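Local coordinates for inositol-1,4,5-trisphosphate 5-phosphatase 1 (Schizosaccharomyces pombe, PDB 1I9Z), which removes the 5-phosphate from soluble and lipid inositol phosphates through its magnesium-dependent catalytic domain, controlling cellular phosphatidylinositol 4,5-bisphosphate levels and taking part in membrane trafficking, at residues Phe62-Val66 and Lys80-Trp84; Asp56-Phe62 and Ala114-Lys120. All blocks are in the same frame, centred on the assembly; numbering follows the deposited sequence.

Contact 1: residues Phe62-Val66 and Lys80-Trp84; sequences FQEIV and KRREW. With CA (calcium ion), chain B.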
ATOM      1  N   PHE A  62      -1.154   4.247   9.655  1.00 13.78           N
ATOM      2  CA  PHE A  62      -1.924   4.198  10.889  1.00 11.29           C
ATOM      3  C   PHE A  62      -3.270   4.856  10.711  1.00 12.53           C
ATOM      4  O   PHE A  62      -3.399   5.830   9.889  1.00 13.59           O
ATOM      5  CB  PHE A  62      -1.212   4.992  12.047  1.00 12.50           C
ATOM      6  CG  PHE A  62       0.062   4.366  12.491  1.00 12.83           C
ATOM      7  CD1 PHE A  62       1.272   4.935  12.163  1.00 14.29           C
ATOM      8  CD2 PHE A  62       0.047   3.207  13.264  1.00 14.65           C
ATOM      9  CE1 PHE A  62       2.508   4.337  12.629  1.00 15.03           C
ATOM     10  CE2 PHE A  62       1.282   2.593  13.730  1.00 15.88           C
ATOM     11  CZ  PHE A  62       2.493   3.176  13.408  1.00 14.76           C
ATOM     12  N   GLN A  63      -4.288   4.300  11.398  1.00 12.65           N
ATOM     13  CA  GLN A  63      -5.591   4.953  11.486  1.00 12.65           C
ATOM     14  C   GLN A  63      -5.877   5.208  12.976  1.00 15.26           C
ATOM     15  O   GLN A  63      -5.382   4.483  13.865  1.00 15.17           O
ATOM     16  CB  GLN A  63      -6.713   4.163  10.852  1.00 13.49           C
ATOM     17  CG  GLN A  63      -6.358   3.801   9.345  1.00 11.90           C
ATOM     18  CD  GLN A  63      -5.470   2.578   9.283  1.00 13.71           C
ATOM     19  OE1 GLN A  63      -5.658   1.642  10.076  1.00 14.08           O
ATOM     20  NE2 GLN A  63      -4.541   2.543   8.323  1.00 12.86           N
ATOM     21  N   GLU A  64      -6.700   6.213  13.239  1.00 15.03           N
ATOM     22  CA  GLU A  64      -7.050   6.606  14.614  1.00 14.73           C
ATOM     23  C   GLU A  64      -5.864   6.892  15.539  1.00 17.56           C
ATOM     24  O   GLU A  64      -5.821   6.396  16.697  1.00 20.04           O
ATOM     25  CB  GLU A  64      -8.016   5.606  15.293  1.00 16.39           C
ATOM     26  CG  GLU A  64      -9.273   5.419  14.430  1.00 15.73           C
ATOM     27  CD  GLU A  64     -10.403   4.780  15.178  1.00 19.95           C
ATOM     28  OE1 GLU A  64     -10.535   5.049  16.401  1.00 19.16           O
ATOM     29  OE2 GLU A  64     -11.227   4.103  14.551  1.00 19.94           O
ATOM     30  N   ILE A  65      -4.913   7.678  15.068  1.00 17.45           N
ATOM     31  CA  ILE A  65      -3.779   8.080  15.946  1.00 19.84           C
ATOM     32  C   ILE A  65      -4.441   8.759  17.165  1.00 23.66           C
ATOM     33  O   ILE A  65      -3.960   8.684  18.317  1.00 23.77           O
ATOM     34  CB  ILE A  65      -2.804   9.012  15.199  1.00 18.74           C
ATOM     35  CG1 ILE A  65      -1.941   8.136  14.278  1.00 19.15           C
ATOM     36  CG2 ILE A  65      -1.890   9.853  16.275  1.00 17.61           C
ATOM     37  CD1 ILE A  65      -1.008   8.885  13.409  1.00 21.30           C
ATOM     38  N   VAL A  66      -5.587   9.376  16.908  1.00 26.90           N
ATOM     39  CA  VAL A  66      -6.427   9.909  17.974  1.00 30.25           C
ATOM     40  C   VAL A  66      -7.739   9.102  17.802  1.00 31.58           C
ATOM     41  O   VAL A  66      -8.287   9.003  16.699  1.00 31.00           O
ATOM     42  CB  VAL A  66      -6.724  11.395  17.813  1.00 31.73           C
ATOM     43  CG1 VAL A  66      -7.675  11.838  18.959  1.00 34.61           C
ATOM     44  CG2 VAL A  66      -5.431  12.169  17.897  1.00 32.58           C
ATOM     45  N   LYS A  80       1.446  13.355  18.194  1.00 20.59           N
ATOM     46  CA  LYS A  80       1.249  11.925  18.429  1.00 21.23           C
ATOM     47  C   LYS A  80       1.799  11.145  17.245  1.00 18.90           C
ATOM     48  O   LYS A  80       2.436  10.125  17.427  1.00 18.44           O
ATOM     49  CB  LYS A  80      -0.221  11.610  18.651  1.00 25.23           C
ATOM     50  CG  LYS A  80      -0.673  11.827  20.129  1.00 29.90           C
ATOM     51  CD  LYS A  80      -2.211  11.820  20.222  1.00 32.78           C
ATOM     52  CE  LYS A  80      -2.688  12.106  21.652  1.00 36.75           C
ATOM     53  NZ  LYS A  80      -2.324  10.989  22.585  1.00 39.78           N
ATOM     54  N   ARG A  81       1.608  11.688  16.044  1.00 17.82           N
ATOM     55  CA  ARG A  81       2.153  11.010  14.844  1.00 18.13           C
ATOM     56  C   ARG A  81       3.697  10.943  14.959  1.00 17.91           C
ATOM     57  O   ARG A  81       4.320   9.921  14.708  1.00 18.44           O
ATOM     58  CB  ARG A  81       1.792  11.804  13.573  1.00 15.32           C
ATOM     59  CG  ARG A  81       2.367  11.087  12.371  1.00 16.28           C
ATOM     60  CD  ARG A  81       2.288  11.981  11.177  1.00 21.05           C
ATOM     61  NE  ARG A  81       3.450  12.875  11.161  1.00 23.29           N
ATOM     62  CZ  ARG A  81       3.344  14.194  10.992  1.00 23.67           C
ATOM     63  NH1 ARG A  81       2.151  14.762  10.854  1.00 25.41           N
ATOM     64  NH2 ARG A  81       4.439  14.935  10.890  1.00 24.71           N
ATOM     65  N   ARG A  82       4.322  12.035  15.408  1.00 18.50           N
ATOM     66  CA  ARG A  82       5.755  12.009  15.529  1.00 18.93           C
ATOM     67  C   ARG A  82       6.274  11.032  16.577  1.00 18.14           C
ATOM     68  O   ARG A  82       7.405  10.585  16.442  1.00 18.92           O
ATOM     69  CB  ARG A  82       6.289  13.434  15.811  1.00 19.69           C
ATOM     70  CG  ARG A  82       6.154  14.283  14.553  1.00 23.44           C
ATOM     71  CD  ARG A  82       6.555  15.769  14.707  1.00 29.44           C
ATOM     72  NE  ARG A  82       6.512  16.348  13.355  1.00 37.20           N
ATOM     73  CZ  ARG A  82       6.014  17.540  13.038  1.00 39.45           C
ATOM     74  NH1 ARG A  82       5.495  18.314  14.001  1.00 39.34           N
ATOM     75  NH2 ARG A  82       6.053  17.942  11.763  1.00 37.99           N
ATOM     76  N   GLU A  83       5.479  10.731  17.596  1.00 17.57           N
ATOM     77  CA  GLU A  83       5.911   9.745  18.624  1.00 20.57           C
ATOM     78  C   GLU A  83       5.986   8.357  17.948  1.00 18.85           C
ATOM     79  O   GLU A  83       6.881   7.550  18.187  1.00 17.70           O
ATOM     80  CB  GLU A  83       4.891   9.674  19.745  1.00 23.11           C
ATOM     81  CG  GLU A  83       4.906  10.890  20.694  1.00 31.99           C
ATOM     82  CD  GLU A  83       3.803  10.773  21.744  1.00 36.53           C
ATOM     83  OE1 GLU A  83       3.821   9.763  22.478  1.00 40.60           O
ATOM     84  OE2 GLU A  83       2.924  11.665  21.827  1.00 40.92           O
ATOM     85  N   TRP A  84       4.979   8.075  17.106  1.00 18.55           N
ATOM     86  CA  TRP A  84       4.976   6.820  16.378  1.00 15.18           C
ATOM     87  C   TRP A  84       6.161   6.785  15.420  1.00 14.91           C
ATOM     88  O   TRP A  84       6.834   5.762  15.315  1.00 15.87           O
ATOM     89  CB  TRP A  84       3.636   6.654  15.592  1.00 14.69           C
ATOM     90  CG  TRP A  84       2.566   6.278  16.511  1.00 14.61           C
ATOM     91  CD1 TRP A  84       1.529   7.047  16.933  1.00 15.68           C
ATOM     92  CD2 TRP A  84       2.381   4.983  17.081  1.00 15.64           C
ATOM     93  NE1 TRP A  84       0.678   6.294  17.707  1.00 18.89           N
ATOM     94  CE2 TRP A  84       1.189   5.025  17.830  1.00 17.18           C
ATOM     95  CE3 TRP A  84       3.119   3.781  17.024  1.00 16.89           C
ATOM     96  CZ2 TRP A  84       0.678   3.902  18.543  1.00 18.70           C
ATOM     97  CZ3 TRP A  84       2.606   2.640  17.719  1.00 16.71           C
ATOM     98  CH2 TRP A  84       1.393   2.733  18.470  1.00 17.94           C
TER
HETATM   99 CA    CA B 301     -12.368   2.801  16.794  1.00 31.87          CA
HETATM  100  O   HOH W   1      -1.749   7.267  19.150  1.00 22.96           O
HETATM  101  O   HOH W   2      -4.212   9.163  20.932  1.00 31.69           O
HETATM  102  O   HOH W   3     -13.665   3.631  15.169  1.00 28.74           O
HETATM  103  O   HOH W   4     -13.757   4.749  18.262  1.00 42.47           O
HETATM  104  O   HOH W   5     -13.703   1.279  17.677  1.00 26.12           O
HETATM  105  O   HOH W   6     -10.528   1.557  16.337  1.00 14.03           O

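Contact 2: residues Asp56-Phe62 and Ala114-Lys120; sequences DIYVVGF and ALMIFCK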
ATOM      1  N   ASP A  56      13.777  -3.389   2.136  1.00 20.02           N
ATOM      2  CA  ASP A  56      14.460  -2.167   1.694  1.00 19.78           C
ATOM      3  C   ASP A  56      13.607  -0.941   2.039  1.00 20.23           C
ATOM      4  O   ASP A  56      14.122   0.126   2.379  1.00 20.05           O
ATOM      5  CB  ASP A  56      14.670  -2.246   0.197  1.00 22.29           C
ATOM      6  CG  ASP A  56      15.628  -3.402  -0.161  1.00 24.27           C
ATOM      7  OD1 ASP A  56      16.705  -3.428   0.453  1.00 25.59           O
ATOM      8  OD2 ASP A  56      15.311  -4.246  -1.003  1.00 21.73           O
ATOM      9  N   ILE A  57      12.288  -1.119   1.953  1.00 19.43           N
ATOM     10  CA  ILE A  57      11.367  -0.015   2.180  1.00 19.45           C
ATOM     11  C   ILE A  57      10.265  -0.509   3.098  1.00 19.46           C
ATOM     12  O   ILE A  57       9.719  -1.575   2.840  1.00 18.00           O
ATOM     13  CB  ILE A  57      10.734   0.441   0.829  1.00 17.66           C
ATOM     14  CG1 ILE A  57      11.856   0.807  -0.144  1.00 19.87           C
ATOM     15  CG2 ILE A  57       9.804   1.655   1.028  1.00 18.80           C
ATOM     16  CD1 ILE A  57      11.377   1.210  -1.543  1.00 21.32           C
ATOM     17  N   TYR A  58      10.018   0.246   4.186  1.00 17.16           N
ATOM     18  CA  TYR A  58       8.902  -0.016   5.073  1.00 16.88           C
ATOM     19  C   TYR A  58       7.844   1.084   4.875  1.00 17.40           C
ATOM     20  O   TYR A  58       8.146   2.310   5.011  1.00 16.72           O
ATOM     21  CB  TYR A  58       9.306  -0.021   6.544  1.00 18.14           C
ATOM     22  CG  TYR A  58       9.999  -1.259   6.942  1.00 19.98           C
ATOM     23  CD1 TYR A  58      11.336  -1.423   6.641  1.00 19.64           C
ATOM     24  CD2 TYR A  58       9.303  -2.311   7.582  1.00 20.54           C
ATOM     25  CE1 TYR A  58      12.000  -2.608   6.926  1.00 22.87           C
ATOM     26  CE2 TYR A  58       9.988  -3.533   7.908  1.00 19.71           C
ATOM     27  CZ  TYR A  58      11.332  -3.652   7.543  1.00 23.13           C
ATOM     28  OH  TYR A  58      12.036  -4.817   7.713  1.00 23.95           O
ATOM     29  N   VAL A  59       6.603   0.664   4.567  1.00 15.11           N
ATOM     30  CA  VAL A  59       5.522   1.629   4.351  1.00 15.57           C
ATOM     31  C   VAL A  59       4.532   1.330   5.464  1.00 15.51           C
ATOM     32  O   VAL A  59       3.938   0.262   5.529  1.00 15.88           O
ATOM     33  CB  VAL A  59       4.873   1.448   2.901  1.00 15.99           C
ATOM     34  CG1 VAL A  59       3.618   2.406   2.767  1.00 14.59           C
ATOM     35  CG2 VAL A  59       5.951   1.751   1.812  1.00 15.50           C
ATOM     36  N   VAL A  60       4.362   2.283   6.383  1.00 14.35           N
ATOM     37  CA  VAL A  60       3.495   2.109   7.532  1.00 13.91           C
ATOM     38  C   VAL A  60       2.344   3.107   7.557  1.00 14.05           C
ATOM     39  O   VAL A  60       2.563   4.329   7.518  1.00 15.94           O
ATOM     40  CB  VAL A  60       4.319   2.288   8.847  1.00 13.47           C
ATOM     41  CG1 VAL A  60       3.460   1.916  10.089  1.00 14.48           C
ATOM     42  CG2 VAL A  60       5.638   1.424   8.779  1.00 15.20           C
ATOM     43  N   GLY A  61       1.123   2.578   7.636  1.00 13.28           N
ATOM     44  CA  GLY A  61      -0.048   3.398   7.703  1.00 13.48           C
ATOM     45  C   GLY A  61      -0.798   3.149   8.991  1.00 15.47           C
ATOM     46  O   GLY A  61      -1.045   1.978   9.407  1.00 15.80           O
ATOM     47  N   PHE A  62      -1.154   4.247   9.655  1.00 13.78           N
ATOM     48  CA  PHE A  62      -1.924   4.198  10.889  1.00 11.29           C
ATOM     49  C   PHE A  62      -3.270   4.856  10.711  1.00 12.53           C
ATOM     50  O   PHE A  62      -3.399   5.830   9.889  1.00 13.59           O
ATOM     51  CB  PHE A  62      -1.212   4.992  12.047  1.00 12.50           C
ATOM     52  CG  PHE A  62       0.062   4.366  12.491  1.00 12.83           C
ATOM     53  CD1 PHE A  62       1.272   4.935  12.163  1.00 14.29           C
ATOM     54  CD2 PHE A  62       0.047   3.207  13.264  1.00 14.65           C
ATOM     55  CE1 PHE A  62       2.508   4.337  12.629  1.00 15.03           C
ATOM     56  CE2 PHE A  62       1.282   2.593  13.730  1.00 15.88           C
ATOM     57  CZ  PHE A  62       2.493   3.176  13.408  1.00 14.76           C
ATOM     58  N   ALA A 114      -2.358   8.377   9.171  1.00 14.06           N
ATOM     59  CA  ALA A 114      -1.020   8.826   8.784  1.00 16.03           C
ATOM     60  C   ALA A 114      -0.269   7.763   7.981  1.00 16.66           C
ATOM     61  O   ALA A 114      -0.492   6.550   8.137  1.00 15.78           O
ATOM     62  CB  ALA A 114      -0.192   9.221  10.045  1.00 14.02           C
ATOM     63  N   LEU A 115       0.622   8.221   7.133  1.00 15.32           N
ATOM     64  CA  LEU A 115       1.429   7.331   6.296  1.00 14.63           C
ATOM     65  C   LEU A 115       2.878   7.765   6.479  1.00 15.10           C
ATOM     66  O   LEU A 115       3.197   8.957   6.423  1.00 15.66           O
ATOM     67  CB  LEU A 115       1.045   7.494   4.779  1.00 14.85           C
ATOM     68  CG  LEU A 115       1.780   6.531   3.837  1.00 16.01           C
ATOM     69  CD1 LEU A 115       1.314   5.029   4.148  1.00 15.63           C
ATOM     70  CD2 LEU A 115       1.468   6.950   2.336  1.00 15.45           C
ATOM     71  N   MET A 116       3.756   6.816   6.755  1.00 14.79           N
ATOM     72  CA  MET A 116       5.148   7.187   6.885  1.00 14.85           C
ATOM     73  C   MET A 116       5.957   6.131   6.163  1.00 14.89           C
ATOM     74  O   MET A 116       5.656   4.900   6.255  1.00 16.33           O
ATOM     75  CB  MET A 116       5.545   7.287   8.376  1.00 16.81           C
ATOM     76  CG  MET A 116       5.231   6.036   9.141  1.00 17.86           C
ATOM     77  SD  MET A 116       5.432   6.299  11.007  1.00 18.40           S
ATOM     78  CE  MET A 116       4.144   7.269  11.413  1.00 16.49           C
ATOM     79  N   ILE A 117       6.988   6.584   5.444  1.00 13.64           N
ATOM     80  CA  ILE A 117       7.786   5.659   4.648  1.00 14.14           C
ATOM     81  C   ILE A 117       9.273   5.759   5.046  1.00 17.04           C
ATOM     82  O   ILE A 117       9.826   6.877   5.145  1.00 15.84           O
ATOM     83  CB  ILE A 117       7.585   5.986   3.134  1.00 14.25           C
ATOM     84  CG1 ILE A 117       6.108   5.713   2.726  1.00 13.10           C
ATOM     85  CG2 ILE A 117       8.566   5.055   2.281  1.00 15.37           C
ATOM     86  CD1 ILE A 117       5.859   5.858   1.202  1.00 16.38           C
ATOM     87  N   PHE A 118       9.862   4.596   5.373  1.00 16.75           N
ATOM     88  CA  PHE A 118      11.274   4.504   5.733  1.00 19.39           C
ATOM     89  C   PHE A 118      12.028   3.659   4.710  1.00 19.97           C
ATOM     90  O   PHE A 118      11.460   2.715   4.144  1.00 22.15           O
ATOM     91  CB  PHE A 118      11.432   3.849   7.091  1.00 22.00           C
ATOM     92  CG  PHE A 118      10.767   4.589   8.200  1.00 25.45           C
ATOM     93  CD1 PHE A 118       9.415   4.379   8.492  1.00 26.70           C
ATOM     94  CD2 PHE A 118      11.502   5.480   8.982  1.00 27.96           C
ATOM     95  CE1 PHE A 118       8.823   5.060   9.554  1.00 27.36           C
ATOM     96  CE2 PHE A 118      10.893   6.153  10.047  1.00 29.21           C
ATOM     97  CZ  PHE A 118       9.571   5.935  10.310  1.00 26.46           C
ATOM     98  N   CYS A 119      13.287   3.961   4.431  1.00 19.78           N
ATOM     99  CA  CYS A 119      14.044   3.085   3.513  1.00 19.84           C
ATOM    100  C   CYS A 119      15.451   2.963   4.060  1.00 21.87           C
ATOM    101  O   CYS A 119      15.871   3.756   4.951  1.00 19.11           O
ATOM    102  CB  CYS A 119      14.098   3.660   2.092  1.00 20.54           C
ATOM    103  SG  CYS A 119      14.774   5.339   1.981  1.00 21.04           S
ATOM    104  N   LYS A 120      16.170   1.964   3.556  1.00 22.44           N
ATOM    105  CA  LYS A 120      17.561   1.807   3.960  1.00 23.74           C
ATOM    106  C   LYS A 120      18.292   3.063   3.452  1.00 23.86           C
ATOM    107  O   LYS A 120      17.956   3.590   2.384  1.00 22.01           O
ATOM    108  CB  LYS A 120      18.147   0.591   3.281  1.00 25.03           C
ATOM    109  CG  LYS A 120      17.667  -0.717   3.838  1.00 22.62           C
ATOM    110  CD  LYS A 120      18.141  -1.858   2.884  1.00 22.83           C
ATOM    111  CE  LYS A 120      17.929  -3.263   3.472  1.00 25.00           C
ATOM    112  NZ  LYS A 120      18.372  -4.278   2.399  1.00 27.23           N
TER

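Contact 1: residues Phe62-Val66 and Lys80-Trp84
I65, on the loop that follows strand 57-63, presses against the start of helix 78-94 and shows how an aliphatic branch point can serve two neighbours at once. From its CB, which points at the helix, the side chain divides. CG2, anti to the backbone N, slides past K80, running the opposite way, and meets its CB at 3.4 Å, tighter than usual carbon packing; it also comes within 4.5 Å of W84 CD1. The other branch runs through CG1 to CD1, which ends 4.0 Å from R81 CB. Beside it, the F62 ring lies over one face of the W84 indole, CZ approaching CE3 at 3.7 Å. The planes meet obliquely at 36°, with F62 CE2 over the indole face near its rim. An alanine in place of F62 would probably leave that indole face without its cover and open a gap beside L34, freeing W84 to shift. The polar links across this contact run through water. The carbonyl O of I65 accepts from two waters: one, in the plane of the indole at its edge, takes the W84 NE1 hydrogen at 3.0 Å, and the other accepts from K80 NZ. V66 CG2 adds a lighter touch on K80 CD. Between F62 and I65, E64 turns to the active site, where its OE2 binds the calcium ion at 2.8 Å and accepts a hydrogen bond from N33. The loop thus lies between helix 78-94 and the metal site, while strand 113-120 borders F62, I65 and R81.

Contact 2: residues Asp56-Phe62 and Ala114-Lys120
D56 and K120 close one end of this antiparallel strand pair: the extended lysine chain crosses the aspartate obliquely, and K120 NZ meets D56 OD1 nearly along the C-O bond at 2.7 Å in a salt bridge. Side chains then alternate between two faces. I57, V59, L115, I117 and C119 share one; V59 and I117 lie side by side, whereas I57 and I117 cross with their CG2 methyls 3.8 Å apart. L115 CD1 reaches back to V59 CG1. Y58, V60, F62, M116 and F118 occupy the other. M116 CG sits between its backbone N and carbonyl carbon (chi1 54°), against V60 CB; the extended chi2 carries SD to the edge of the F62 ring, in its plane, as a Met-aromatic contact, and the bend at chi3 sets M116 CE 3.6 Å from F62 CE1. Hydrogen-bonded pairs Y58-F118, V60-M116 and F62-A114 each exchange two backbone bonds; V60 N to M116 O is nearly straight (173°). Polar main-chain groups facing the partner strand are satisfied within the ladder, while I57 and V59 bond outward to strand 20-33; largely apolar side chains build both faces, and the one salt bridge sits at the strand end, where D56 OD2 also accepts from K26 N.

In the fold
Both contacts draw on strand 57-63 and share F62, which takes a helix residue in contact 1 and a strand residue in contact 2. Contact 2 is almost wholly buried, only K120 being partly exposed, and is held by a regular backbone ladder and largely apolar faces; contact 1 is partly buried, joining the strand's exit loop to helix 78-94 through packing and bridging water. They meet directly where I65 CD1 lies 3.5 Å from A114 CB and where R81 CD packs on the same methyl. Helix 78-94 also lies along M116 and F118, while strand 147-155 of the second sheet backs I57, L115 and I117, consistent with the layered DNase I-like fold carrying its metal site at the strand ends.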